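PDB 3QC0: sugar isomerase from Sinorhizobium meliloti, which probably isomerises a sugar substrate with the help of a zinc ion bound in a xylose isomerase-like TIM barrel. Local coordinates for residues A104-R118 against A149-A161. Numbering follows the deposited sequence. Where two conformers were deposited one is given.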
loop_
_atom_site.group_PDB
_atom_site.type_symbol
_atom_site.label_atom_id
_atom_site.label_comp_id
_atom_site.label_asym_id
_atom_site.label_seq_id
_atom_site.Cartn_x
_atom_site.Cartn_y
_atom_site.Cartn_z
ATOM N N ALA A 104 10.285 -4.208 9.939
ATOM C CA ALA A 104 11.224 -5.163 9.324
ATOM C C ALA A 104 12.491 -4.570 8.724
ATOM O O ALA A 104 13.505 -5.256 8.631
ATOM C CB ALA A 104 10.516 -6.016 8.226
ATOM N N GLY A 105 12.402 -3.337 8.230
ATOM C CA GLY A 105 13.440 -2.746 7.402
ATOM C C GLY A 105 13.091 -2.884 5.945
ATOM O O GLY A 105 12.456 -3.849 5.540
ATOM N N GLY A 106 13.522 -1.907 5.165
ATOM C CA GLY A 106 13.356 -1.919 3.711
ATOM C C GLY A 106 14.507 -2.617 2.986
ATOM O O GLY A 106 15.292 -3.389 3.565
ATOM N N LEU A 107 14.610 -2.339 1.701
ATOM C CA LEU A 107 15.679 -2.871 0.882
ATOM C C LEU A 107 17.035 -2.398 1.409
ATOM O O LEU A 107 17.165 -1.232 1.808
ATOM C CB LEU A 107 15.500 -2.399 -0.575
ATOM C CG LEU A 107 14.351 -3.077 -1.303
ATOM C CD1 LEU A 107 13.904 -2.144 -2.469
ATOM C CD2 LEU A 107 14.749 -4.446 -1.845
ATOM N N PRO A 108 18.058 -3.260 1.328
ATOM C CA PRO A 108 19.420 -2.808 1.534
ATOM C C PRO A 108 19.758 -1.737 0.532
ATOM O O PRO A 108 19.247 -1.772 -0.621
ATOM C CB PRO A 108 20.263 -4.062 1.267
ATOM C CG PRO A 108 19.384 -5.169 1.369
ATOM C CD PRO A 108 17.976 -4.700 1.069
ATOM N N GLY A 109 20.574 -0.763 0.902
ATOM C CA GLY A 109 20.871 0.305 -0.057
ATOM C C GLY A 109 21.372 -0.193 -1.408
ATOM O O GLY A 109 22.236 -1.073 -1.466
ATOM N N GLY A 110 20.803 0.370 -2.464
ATOM C CA GLY A 110 21.086 0.024 -3.862
ATOM C C GLY A 110 20.340 -1.182 -4.437
ATOM O O GLY A 110 20.218 -1.342 -5.657
ATOM N N SER A 111 19.838 -2.043 -3.575
ATOM C CA SER A 111 19.296 -3.287 -4.036
ATOM C C SER A 111 17.868 -3.147 -4.530
ATOM O O SER A 111 17.092 -2.307 -4.041
ATOM C CB SER A 111 19.323 -4.312 -2.891
ATOM O OG SER A 111 18.803 -5.586 -3.316
ATOM N N LYS A 112 17.528 -3.989 -5.509
ATOM C CA LYS A 112 16.173 -4.166 -6.003
ATOM C C LYS A 112 15.620 -5.522 -5.612
ATOM O O LYS A 112 14.507 -5.894 -6.000
ATOM C CB LYS A 112 16.158 -4.086 -7.545
ATOM C CG LYS A 112 16.820 -2.814 -8.072
ATOM C CD LYS A 112 16.686 -2.758 -9.601
ATOM C CE LYS A 112 17.527 -1.640 -10.220
ATOM N NZ LYS A 112 17.121 -0.292 -9.789
ATOM N N ASN A 113 16.391 -6.272 -4.829
ATOM C CA ASN A 113 16.079 -7.670 -4.587
ATOM C C ASN A 113 15.162 -7.774 -3.363
ATOM O O ASN A 113 15.599 -8.088 -2.246
ATOM C CB ASN A 113 17.355 -8.486 -4.411
ATOM C CG ASN A 113 17.118 -9.987 -4.533
ATOM O OD1 ASN A 113 15.988 -10.457 -4.339
ATOM N ND2 ASN A 113 18.189 -10.738 -4.861
ATOM N N ILE A 114 13.876 -7.544 -3.580
ATOM C CA ILE A 114 12.902 -7.519 -2.490
ATOM C C ILE A 114 12.745 -8.898 -1.853
ATOM O O ILE A 114 12.608 -9.007 -0.624
ATOM C CB ILE A 114 11.561 -6.906 -2.940
ATOM C CG1 ILE A 114 10.671 -6.531 -1.780
ATOM C CG2 ILE A 114 10.804 -7.864 -3.926
ATOM C CD1 ILE A 114 11.169 -5.382 -0.909
ATOM N N ASP A 115 12.833 -9.961 -2.648
ATOM C CA ASP A 115 12.761 -11.280 -2.049
ATOM C C ASP A 115 13.946 -11.558 -1.117
ATOM O O ASP A 115 13.772 -12.169 -0.039
ATOM C CB ASP A 115 12.679 -12.390 -3.110
ATOM C CG ASP A 115 11.394 -12.386 -3.911
ATOM O OD1 ASP A 115 10.468 -11.612 -3.638
ATOM O OD2 ASP A 115 11.332 -13.242 -4.860
ATOM N N ALA A 116 15.145 -11.142 -1.506
ATOM C CA ALA A 116 16.320 -11.312 -0.666
ATOM C C ALA A 116 16.192 -10.500 0.596
ATOM O O ALA A 116 16.589 -10.968 1.693
ATOM C CB ALA A 116 17.614 -10.923 -1.425
ATOM N N ALA A 117 15.695 -9.273 0.482
ATOM C CA ALA A 117 15.477 -8.443 1.692
ATOM C C ALA A 117 14.559 -9.196 2.659
ATOM O O ALA A 117 14.754 -9.222 3.857
ATOM C CB ALA A 117 14.886 -7.076 1.316
ATOM N N ARG A 118 13.513 -9.793 2.136
ATOM C CA ARG A 118 12.572 -10.526 2.972
ATOM C C ARG A 118 13.218 -11.759 3.601
ATOM O O ARG A 118 12.960 -12.036 4.775
ATOM C CB ARG A 118 11.329 -10.866 2.151
ATOM C CG ARG A 118 10.506 -9.606 1.913
ATOM C CD ARG A 118 9.477 -9.732 0.801
ATOM N NE ARG A 118 8.640 -8.554 0.837
ATOM C CZ ARG A 118 7.923 -8.063 -0.161
ATOM N NH1 ARG A 118 7.813 -8.740 -1.281
ATOM N NH2 ARG A 118 7.249 -6.938 0.005
ATOM N N ALA A 149 7.219 -0.300 1.862
ATOM C CA ALA A 149 7.967 -1.494 1.486
ATOM C C ALA A 149 9.422 -1.258 1.161
ATOM O O ALA A 149 10.264 -2.096 1.449
ATOM C CB ALA A 149 7.263 -2.258 0.319
ATOM N N ALA A 150 9.715 -0.172 0.433
ATOM C CA ALA A 150 11.066 0.007 -0.097
ATOM C C ALA A 150 12.073 0.441 0.937
ATOM O O ALA A 150 13.236 0.104 0.822
ATOM C CB ALA A 150 11.084 1.021 -1.268
ATOM N N ASP A 151 11.622 1.264 1.872
ATOM C CA ASP A 151 12.551 1.997 2.719
ATOM C C ASP A 151 12.301 1.937 4.206
ATOM O O ASP A 151 13.105 2.522 4.944
ATOM C CB ASP A 151 12.686 3.428 2.214
ATOM C CG ASP A 151 11.407 4.189 2.199
ATOM O OD1 ASP A 151 10.316 3.639 2.456
ATOM O OD2 ASP A 151 11.522 5.431 1.933
ATOM N N ARG A 152 11.264 1.227 4.646
ATOM C CA ARG A 152 11.000 1.084 6.089
ATOM C C ARG A 152 10.702 -0.346 6.519
ATOM O O ARG A 152 11.207 -0.772 7.547
ATOM C CB ARG A 152 9.880 2.004 6.580
ATOM C CG ARG A 152 10.049 3.506 6.239
ATOM C CD ARG A 152 8.826 4.314 6.547
ATOM N NE ARG A 152 8.859 5.655 5.911
ATOM C CZ ARG A 152 9.428 6.712 6.469
ATOM N NH1 ARG A 152 9.954 6.615 7.700
ATOM N NH2 ARG A 152 9.428 7.886 5.836
ATOM N N ALA A 153 9.891 -1.086 5.778
ATOM C CA ALA A 153 9.526 -2.461 6.164
ATOM C C ALA A 153 9.018 -3.209 4.994
ATOM O O ALA A 153 7.990 -2.818 4.449
ATOM C CB ALA A 153 8.449 -2.499 7.297
ATOM N N CYS A 154 9.707 -4.298 4.664
ATOM C CA CYS A 154 9.302 -5.145 3.552
ATOM C C CYS A 154 8.477 -6.368 3.994
ATOM O O CYS A 154 8.280 -7.268 3.210
ATOM C CB CYS A 154 10.534 -5.556 2.753
ATOM S SG CYS A 154 11.699 -6.631 3.686
ATOM N N VAL A 155 7.899 -6.310 5.183
ATOM C CA VAL A 155 6.821 -7.245 5.592
ATOM C C VAL A 155 5.570 -6.374 5.513
ATOM O O VAL A 155 5.426 -5.410 6.260
ATOM C CB VAL A 155 6.985 -7.837 6.977
ATOM C CG1 VAL A 155 5.728 -8.707 7.339
ATOM C CG2 VAL A 155 8.295 -8.660 7.056
ATOM N N ASN A 156 4.742 -6.664 4.494
ATOM C CA ASN A 156 3.674 -5.771 4.079
ATOM C C ASN A 156 2.260 -6.302 4.073
ATOM O O ASN A 156 1.342 -5.559 3.707
ATOM C CB ASN A 156 4.012 -5.234 2.691
ATOM C CG ASN A 156 5.323 -4.496 2.698
ATOM O OD1 ASN A 156 6.316 -4.967 2.138
ATOM N ND2 ASN A 156 5.359 -3.357 3.417
ATOM N N THR A 157 2.058 -7.579 4.429
ATOM C CA THR A 157 0.703 -8.118 4.582
ATOM C C THR A 157 0.658 -8.977 5.843
ATOM O O THR A 157 1.675 -9.575 6.255
ATOM C CB THR A 157 0.231 -8.946 3.375
ATOM O OG1 THR A 157 0.915 -10.209 3.361
ATOM C CG2 THR A 157 0.362 -8.111 2.039
ATOM N N LEU A 158 -0.508 -9.027 6.463
ATOM C CA LEU A 158 -0.672 -9.901 7.612
ATOM C C LEU A 158 -0.427 -11.362 7.218
ATOM O O LEU A 158 0.171 -12.107 8.001
ATOM C CB LEU A 158 -2.046 -9.695 8.222
ATOM C CG LEU A 158 -2.393 -10.508 9.458
ATOM C CD1 LEU A 158 -1.385 -10.287 10.597
ATOM C CD2 LEU A 158 -3.835 -10.110 9.899
ATOM N N GLY A 159 -0.871 -11.795 6.038
ATOM C CA GLY A 159 -0.614 -13.135 5.575
ATOM C C GLY A 159 0.869 -13.479 5.498
ATOM O O GLY A 159 1.293 -14.537 5.906
ATOM N N GLN A 160 1.663 -12.549 4.983
ATOM C CA GLN A 160 3.080 -12.730 4.895
ATOM C C GLN A 160 3.675 -12.786 6.303
ATOM O O GLN A 160 4.552 -13.602 6.571
ATOM C CB GLN A 160 3.683 -11.594 4.075
ATOM C CG GLN A 160 5.198 -11.611 4.008
ATOM C CD GLN A 160 5.781 -10.278 3.558
ATOM O OE1 GLN A 160 5.072 -9.271 3.551
ATOM N NE2 GLN A 160 7.082 -10.266 3.248
ATOM N N ALA A 161 3.260 -11.867 7.182
ATOM C CA ALA A 161 3.758 -11.884 8.567
ATOM C C ALA A 161 3.492 -13.227 9.224
ATOM O O ALA A 161 4.344 -13.794 9.935
ATOM C CB ALA A 161 3.156 -10.731 9.382
HETATM O O HOH W 1 15.130 0.124 6.232
HETATM O O HOH W 2 15.819 1.236 1.186
#
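Gly-105 to Leu-107 and Ala-150 to Cys-154 meet backbone to backbone, a buried contact between the loops that follow strands 100-103 and 139-141 of the barrel. Cys-154 N donates to Gly-105 O (2.9 Å) and Leu-107 N to Ala-150 O (2.9 Å), around the single bridge of Gly-105 with Ala-153. Gly-106 lies so close to the other loop that any CB would collide with Ala-150 O and Asp-151 CA. On the helix 114-135 side of the bridge, the CB of Cys-154 meets the CD1 of Ile-114 at 3.7 Å, while its SG, set between backbone N and carbonyl carbon (chi1 66°), lies against the CB of Ala-117 and the CG of Arg-118. The guanidinium clamps the second loop edge-on: NE points almost straight (171°) at Cys-154 O, 2.7 Å away, and NH2 reaches a lone pair of Asn-156 OD1 at 3.1 Å. Ile-114 CG1 covers one guanidinium face. Gln-160 NE2 also donates to Cys-154 O, its amide nearly perpendicular to the guanidinium, and NH2 of Arg-118 further binds Trp-183 O of the second subunit. A methionine replacing Arg-118 would probably leave Asn-156 OD1 without this donor and take one of two side-chain donors from Cys-154 O. With Ala-153 about 7 Å from zinc ligand Glu-142, side chain to side chain, the loops lie at the C-terminal barrel end, where TIM-barrel enzymes carry their active sites.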